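Long-range contacts in beta-L-arabinobiosidase (Bacteroides thetaiotaomicron, PDB 5MQR), which probably hydrolyses glycosidic bonds in complex plant pectin as a glycosidase of a gut bacterium: residues T73-P78 against S392-M398; P102-L107 against P119-P125. All coordinates share one frame; numbering follows the deposited sequence.

Contact 1: residues T73-P78 against S392-M398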
loop_
_atom_site.group_PDB
_atom_site.type_symbol
_atom_site.label_atom_id
_atom_site.label_comp_id
_atom_site.label_asym_id
_atom_site.label_seq_id
_atom_site.Cartn_x
_atom_site.Cartn_y
_atom_site.Cartn_z
ATOM N N THR A 73 -11.547 -26.205 -32.063
ATOM C CA THR A 73 -10.692 -25.013 -32.055
ATOM C C THR A 73 -11.412 -23.663 -31.941
ATOM O O THR A 73 -10.742 -22.640 -31.916
ATOM C CB THR A 73 -9.764 -24.972 -33.274
ATOM O OG1 THR A 73 -10.538 -24.781 -34.455
ATOM C CG2 THR A 73 -8.956 -26.274 -33.367
ATOM N N TYR A 74 -12.743 -23.670 -31.877
ATOM C CA TYR A 74 -13.530 -22.536 -31.415
ATOM C C TYR A 74 -13.978 -22.832 -29.998
ATOM O O TYR A 74 -14.803 -23.712 -29.783
ATOM C CB TYR A 74 -14.755 -22.274 -32.302
ATOM C CG TYR A 74 -15.635 -21.148 -31.779
ATOM C CD1 TYR A 74 -15.319 -19.828 -32.037
ATOM C CD2 TYR A 74 -16.772 -21.411 -31.019
ATOM C CE1 TYR A 74 -16.108 -18.794 -31.566
ATOM C CE2 TYR A 74 -17.566 -20.387 -30.536
ATOM C CZ TYR A 74 -17.226 -19.078 -30.807
ATOM O OH TYR A 74 -18.005 -18.052 -30.331
ATOM N N ASN A 75 -13.428 -22.085 -29.039
ATOM C CA ASN A 75 -13.709 -22.266 -27.627
ATOM C C ASN A 75 -13.856 -20.863 -27.029
ATOM O O ASN A 75 -12.936 -20.049 -27.168
ATOM C CB ASN A 75 -12.566 -23.023 -26.937
ATOM C CG ASN A 75 -12.275 -24.395 -27.568
ATOM O OD1 ASN A 75 -13.013 -25.363 -27.344
ATOM N ND2 ASN A 75 -11.184 -24.477 -28.355
ATOM N N HIS A 76 -14.985 -20.573 -26.359
ATOM C CA HIS A 76 -15.311 -19.193 -25.963
ATOM C C HIS A 76 -16.323 -19.143 -24.820
ATOM O O HIS A 76 -16.866 -20.173 -24.413
ATOM C CB HIS A 76 -15.853 -18.461 -27.191
ATOM C CG HIS A 76 -15.854 -16.971 -27.104
ATOM N ND1 HIS A 76 -14.862 -16.235 -26.485
ATOM C CD2 HIS A 76 -16.714 -16.065 -27.629
ATOM C CE1 HIS A 76 -15.119 -14.953 -26.616
ATOM N NE2 HIS A 76 -16.235 -14.820 -27.311
ATOM N N GLN A 77 -16.527 -17.937 -24.282
ATOM C CA GLN A 77 -17.631 -17.624 -23.373
ATOM C C GLN A 77 -17.604 -18.441 -22.089
ATOM O O GLN A 77 -18.515 -19.255 -21.837
ATOM C CB GLN A 77 -18.956 -17.795 -24.098
ATOM C CG GLN A 77 -20.131 -17.206 -23.336
ATOM C CD GLN A 77 -20.885 -16.193 -24.147
ATOM O OE1 GLN A 77 -21.091 -15.057 -23.690
ATOM N NE2 GLN A 77 -21.264 -16.566 -25.378
ATOM N N PRO A 78 -16.540 -18.250 -21.286
ATOM C CA PRO A 78 -16.474 -18.988 -20.043
ATOM C C PRO A 78 -17.411 -18.451 -18.968
ATOM O O PRO A 78 -17.743 -17.261 -18.971
ATOM C CB PRO A 78 -15.001 -18.855 -19.624
ATOM C CG PRO A 78 -14.565 -17.568 -20.220
ATOM C CD PRO A 78 -15.333 -17.432 -21.507
ATOM N N SER A 392 -11.361 -16.135 -22.607
ATOM C CA SER A 392 -10.757 -16.905 -23.679
ATOM C C SER A 392 -9.689 -16.034 -24.291
ATOM O O SER A 392 -9.652 -14.824 -24.065
ATOM C CB SER A 392 -11.803 -17.329 -24.722
ATOM O OG SER A 392 -12.128 -16.293 -25.642
ATOM N N VAL A 393 -8.792 -16.655 -25.032
ATOM C CA VAL A 393 -7.851 -15.899 -25.847
ATOM C C VAL A 393 -8.096 -16.320 -27.276
ATOM O O VAL A 393 -8.040 -17.516 -27.587
ATOM C CB VAL A 393 -6.392 -16.133 -25.431
ATOM C CG1 VAL A 393 -5.428 -15.558 -26.466
ATOM C CG2 VAL A 393 -6.147 -15.532 -24.045
ATOM N N ASN A 394 -8.364 -15.332 -28.133
ATOM C CA ASN A 394 -8.675 -15.542 -29.562
ATOM C C ASN A 394 -9.925 -16.369 -29.832
ATOM O O ASN A 394 -10.085 -16.864 -30.939
ATOM C CB ASN A 394 -7.485 -16.209 -30.293
ATOM C CG ASN A 394 -6.211 -15.419 -30.188
ATOM O OD1 ASN A 394 -6.218 -14.202 -30.249
ATOM N ND2 ASN A 394 -5.106 -16.111 -30.053
ATOM N N LYS A 395 -10.810 -16.543 -28.851
ATOM C CA LYS A 395 -11.886 -17.562 -28.952
ATOM C C LYS A 395 -11.328 -18.936 -29.337
ATOM O O LYS A 395 -11.945 -19.687 -30.103
ATOM C CB LYS A 395 -12.962 -17.160 -29.944
ATOM C CG LYS A 395 -13.356 -15.695 -29.876
ATOM C CD LYS A 395 -14.726 -15.478 -30.528
ATOM C CE LYS A 395 -15.083 -14.005 -30.510
ATOM N NZ LYS A 395 -16.261 -13.655 -31.366
ATOM N N GLU A 396 -10.180 -19.270 -28.758
ATOM C CA GLU A 396 -9.438 -20.489 -29.132
ATOM C C GLU A 396 -8.934 -21.260 -27.920
ATOM O O GLU A 396 -9.127 -22.473 -27.815
ATOM C CB GLU A 396 -8.265 -20.105 -30.033
ATOM C CG GLU A 396 -7.455 -21.285 -30.561
ATOM C CD GLU A 396 -6.533 -20.902 -31.715
ATOM O OE1 GLU A 396 -7.050 -20.727 -32.838
ATOM O OE2 GLU A 396 -5.302 -20.781 -31.504
ATOM N N ASP A 397 -8.233 -20.554 -27.040
ATOM C CA ASP A 397 -7.669 -21.139 -25.833
ATOM C C ASP A 397 -8.427 -20.592 -24.610
ATOM O O ASP A 397 -8.759 -19.418 -24.577
ATOM C CB ASP A 397 -6.177 -20.787 -25.733
ATOM C CG ASP A 397 -5.370 -21.330 -26.888
ATOM O OD1 ASP A 397 -5.707 -22.441 -27.335
ATOM O OD2 ASP A 397 -4.392 -20.670 -27.350
HETATM N N MSE A 398 -8.673 -21.452 -23.616
HETATM C CA MSE A 398 -9.379 -21.067 -22.385
HETATM C C MSE A 398 -8.359 -20.810 -21.304
HETATM O O MSE A 398 -7.397 -21.587 -21.116
HETATM C CB MSE A 398 -10.412 -22.105 -21.954
HETATM C CG MSE A 398 -11.398 -22.534 -23.032
HETATM SE SE MSE A 398 -12.192 -20.996 -23.929
HETATM C CE MSE A 398 -13.128 -20.245 -22.376
#
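H76 carries CG anti to its own nitrogen (chi1 -162°), which brings the imidazole beside the turn of 392-398, while K395 has CG beside the backbone N (chi1 -42°) and an extended chain beyond, so that its methylenes run across that ring. K395 CD lies over one face, 3.7 Å from the H76 ring centroid and nearly along the ring normal, a CH-pi contact. At the ring's edge H76 ND1 and S392 OG share a hydrogen bond of 2.9 Å. The lysine runs alongside Y74, with CE1 3.7 Å from K395 CD. A long aliphatic chain suits the corner where the imidazole face and the Y74 ring meet; its ammonium goes on to E98, which Y74 OH also reaches, and to the carbonyl of Y364. N75 grips the turn twice: its backbone N bonds K395 O, coming from above the carbonyl plane, and its amide ND2 gives E396 O a 2.9 Å bond bent to 147°. M398, a selenomethionine, folds back through two bent torsions and sets CE 3.6 Å from P78 CB. E396 and D397 both face V393 in a classic beta bulge, which closes the turn between strands 387-393 and 397-403. Strand 74-83 is an outermost strand of its four-stranded sheet, consistent with a blade of the N-terminal beta propeller, and meets this hairpin, with Y89 of strand 86-94 and V57 of strand 52-57 packing around M398.

Contact 2: residues P102-L107 against P119-P125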
loop_
_atom_site.group_PDB
_atom_site.type_symbol
_atom_site.label_atom_id
_atom_site.label_comp_id
_atom_site.label_asym_id
_atom_site.label_seq_id
_atom_site.Cartn_x
_atom_site.Cartn_y
_atom_site.Cartn_z
ATOM N N PRO A 102 -21.270 -28.654 -35.281
ATOM C CA PRO A 102 -21.961 -28.787 -33.992
ATOM C C PRO A 102 -21.430 -27.858 -32.901
ATOM O O PRO A 102 -20.488 -27.103 -33.113
ATOM C CB PRO A 102 -21.765 -30.280 -33.629
ATOM C CG PRO A 102 -20.540 -30.702 -34.375
ATOM C CD PRO A 102 -20.503 -29.868 -35.629
ATOM N N SER A 103 -22.078 -27.908 -31.748
ATOM C CA SER A 103 -21.860 -26.947 -30.693
ATOM C C SER A 103 -22.271 -27.594 -29.391
ATOM O O SER A 103 -23.311 -28.277 -29.336
ATOM C CB SER A 103 -22.711 -25.695 -30.961
ATOM O OG SER A 103 -22.406 -24.630 -30.072
ATOM N N GLN A 104 -21.477 -27.378 -28.348
ATOM C CA GLN A 104 -21.743 -27.974 -27.050
ATOM C C GLN A 104 -21.096 -27.167 -25.960
ATOM O O GLN A 104 -20.335 -26.244 -26.256
ATOM C CB GLN A 104 -21.208 -29.397 -26.996
ATOM C CG GLN A 104 -19.705 -29.486 -27.121
ATOM C CD GLN A 104 -19.219 -30.862 -27.527
ATOM O OE1 GLN A 104 -19.984 -31.715 -27.973
ATOM N NE2 GLN A 104 -17.919 -31.080 -27.370
ATOM N N THR A 105 -21.388 -27.535 -24.711
ATOM C CA THR A 105 -20.852 -26.866 -23.536
ATOM C C THR A 105 -20.031 -27.845 -22.692
ATOM O O THR A 105 -20.476 -28.955 -22.425
ATOM C CB THR A 105 -22.012 -26.270 -22.714
ATOM O OG1 THR A 105 -22.707 -25.323 -23.534
ATOM C CG2 THR A 105 -21.518 -25.588 -21.386
ATOM N N PHE A 106 -18.836 -27.406 -22.306
ATOM C CA PHE A 106 -17.866 -28.188 -21.529
ATOM C C PHE A 106 -17.836 -27.723 -20.074
ATOM O O PHE A 106 -18.133 -26.556 -19.787
ATOM C CB PHE A 106 -16.461 -28.005 -22.076
ATOM C CG PHE A 106 -16.156 -28.792 -23.321
ATOM C CD1 PHE A 106 -16.047 -30.178 -23.272
ATOM C CD2 PHE A 106 -15.875 -28.143 -24.515
ATOM C CE1 PHE A 106 -15.701 -30.910 -24.417
ATOM C CE2 PHE A 106 -15.521 -28.854 -25.646
ATOM C CZ PHE A 106 -15.431 -30.243 -25.604
ATOM N N LEU A 107 -17.473 -28.637 -19.177
ATOM C CA LEU A 107 -17.230 -28.328 -17.761
ATOM C C LEU A 107 -15.900 -28.909 -17.275
ATOM O O LEU A 107 -15.558 -30.065 -17.600
ATOM C CB LEU A 107 -18.329 -28.901 -16.877
ATOM C CG LEU A 107 -18.302 -28.564 -15.386
ATOM C CD1 LEU A 107 -18.730 -27.113 -15.166
ATOM C CD2 LEU A 107 -19.194 -29.513 -14.616
ATOM N N PRO A 119 -11.919 -31.208 -19.687
ATOM C CA PRO A 119 -13.262 -30.769 -20.090
ATOM C C PRO A 119 -14.126 -31.983 -20.291
ATOM O O PRO A 119 -13.699 -32.944 -20.915
ATOM C CB PRO A 119 -13.049 -30.061 -21.431
ATOM C CG PRO A 119 -11.620 -29.684 -21.438
ATOM C CD PRO A 119 -10.863 -30.602 -20.516
ATOM N N GLU A 120 -15.318 -31.924 -19.732
ATOM C CA GLU A 120 -16.288 -32.985 -19.790
ATOM C C GLU A 120 -17.504 -32.349 -20.469
ATOM O O GLU A 120 -17.900 -31.245 -20.087
ATOM C CB GLU A 120 -16.612 -33.376 -18.348
ATOM C CG GLU A 120 -16.631 -34.851 -18.033
ATOM C CD GLU A 120 -17.144 -35.130 -16.617
ATOM O OE1 GLU A 120 -16.633 -34.504 -15.659
ATOM O OE2 GLU A 120 -18.063 -35.967 -16.472
ATOM N N ILE A 121 -18.107 -33.017 -21.451
ATOM C CA ILE A 121 -19.300 -32.470 -22.105
ATOM C C ILE A 121 -20.451 -32.460 -21.092
ATOM O O ILE A 121 -20.827 -33.511 -20.562
ATOM C CB ILE A 121 -19.701 -33.254 -23.374
ATOM C CG1 ILE A 121 -18.594 -33.160 -24.450
ATOM C CG2 ILE A 121 -21.012 -32.724 -23.959
ATOM C CD1 ILE A 121 -18.645 -34.267 -25.483
ATOM N N VAL A 122 -20.987 -31.276 -20.811
ATOM C CA VAL A 122 -22.028 -31.111 -19.782
ATOM C C VAL A 122 -23.401 -30.834 -20.422
ATOM O O VAL A 122 -24.410 -31.265 -19.897
ATOM C CB VAL A 122 -21.596 -30.081 -18.700
ATOM C CG1 VAL A 122 -21.517 -28.657 -19.241
ATOM C CG2 VAL A 122 -22.504 -30.155 -17.489
ATOM N N PHE A 123 -23.424 -30.143 -21.561
ATOM C CA PHE A 123 -24.597 -30.117 -22.439
ATOM C C PHE A 123 -24.139 -30.485 -23.860
ATOM O O PHE A 123 -23.311 -29.784 -24.422
ATOM C CB PHE A 123 -25.279 -28.758 -22.403
ATOM C CG PHE A 123 -25.809 -28.384 -21.038
ATOM C CD1 PHE A 123 -26.822 -29.118 -20.454
ATOM C CD2 PHE A 123 -25.283 -27.311 -20.333
ATOM C CE1 PHE A 123 -27.319 -28.796 -19.212
ATOM C CE2 PHE A 123 -25.778 -26.981 -19.078
ATOM C CZ PHE A 123 -26.800 -27.729 -18.523
ATOM N N PRO A 124 -24.644 -31.607 -24.421
ATOM C CA PRO A 124 -24.151 -32.110 -25.689
ATOM C C PRO A 124 -24.866 -31.487 -26.902
ATOM O O PRO A 124 -25.860 -30.772 -26.727
ATOM C CB PRO A 124 -24.481 -33.618 -25.597
ATOM C CG PRO A 124 -25.731 -33.680 -24.819
ATOM C CD PRO A 124 -25.715 -32.486 -23.887
ATOM N N PRO A 125 -24.374 -31.777 -28.127
ATOM C CA PRO A 125 -25.059 -31.363 -29.363
ATOM C C PRO A 125 -26.539 -31.755 -29.361
ATOM O O PRO A 125 -26.885 -32.862 -28.917
ATOM C CB PRO A 125 -24.310 -32.136 -30.449
ATOM C CG PRO A 125 -22.945 -32.352 -29.884
ATOM C CD PRO A 125 -23.148 -32.546 -28.413
#
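Q104 leans across to 119-125: its CB sits 3.3 Å from F123 O; CG, between the backbone N and the carbonyl carbon (chi1 64°), sends the extended chain alongside P125, and CD nears I121, whose side chain the glutamine crosses at about a right angle. At the tip OE1 lies 3.3 Å from P125 CD and NE2 3.6 Å from I121 CG1, so both ends of the amide rest on hydrocarbon. With only a methyl group at Q104, as in an alanine, I121 CG1 and the P125 ring would probably lose this cover, opening a gap beside them. F106 meets the same isoleucine, with CE1 3.7 Å from I121 CG1, and P119 CB lies obliquely by F106 CD1; a broad ring suits a place where two aliphatic groups converge. Between the side chains runs an antiparallel pairing with a classic beta bulge: T105 O accepts from both V122 N at 2.9 Å and F123 N at 3.3 Å, while T105 N gives F123 O a nearly straight bond (176°). Beyond it come the bonds L107 N to E120 O and E120 N to L107 O, both 2.8 Å. The hairpin forms one end of a four-stranded blade, with strand 86-94 on the other flank of 104-110, where Y91 meets the F106 ring, while M149 of strand 148-157 packs on T105 and F123, and V188 of strand 186-192 on F123.

Both contacts reach the same four-stranded sheet, at its two ends: contact 1 engages 74-83 and contact 2 engages 120-123, the two outermost strands, and contact 2 lies within the chain loop that contact 1 closes. Their centres are 14 Å apart and they do not touch. Contact 1 is wholly buried and joins parts of the chain far apart in sequence, relying mainly on side-chain chemistry: a histidine-serine bond, a lysine over an imidazole, an amide to a carbonyl. Contact 2 is local, held by a backbone hydrogen-bond network across one hairpin, and mostly buried, with E120 and I121 exposed at its margin. Y91 of strand 86-94 touches both N75 and F106.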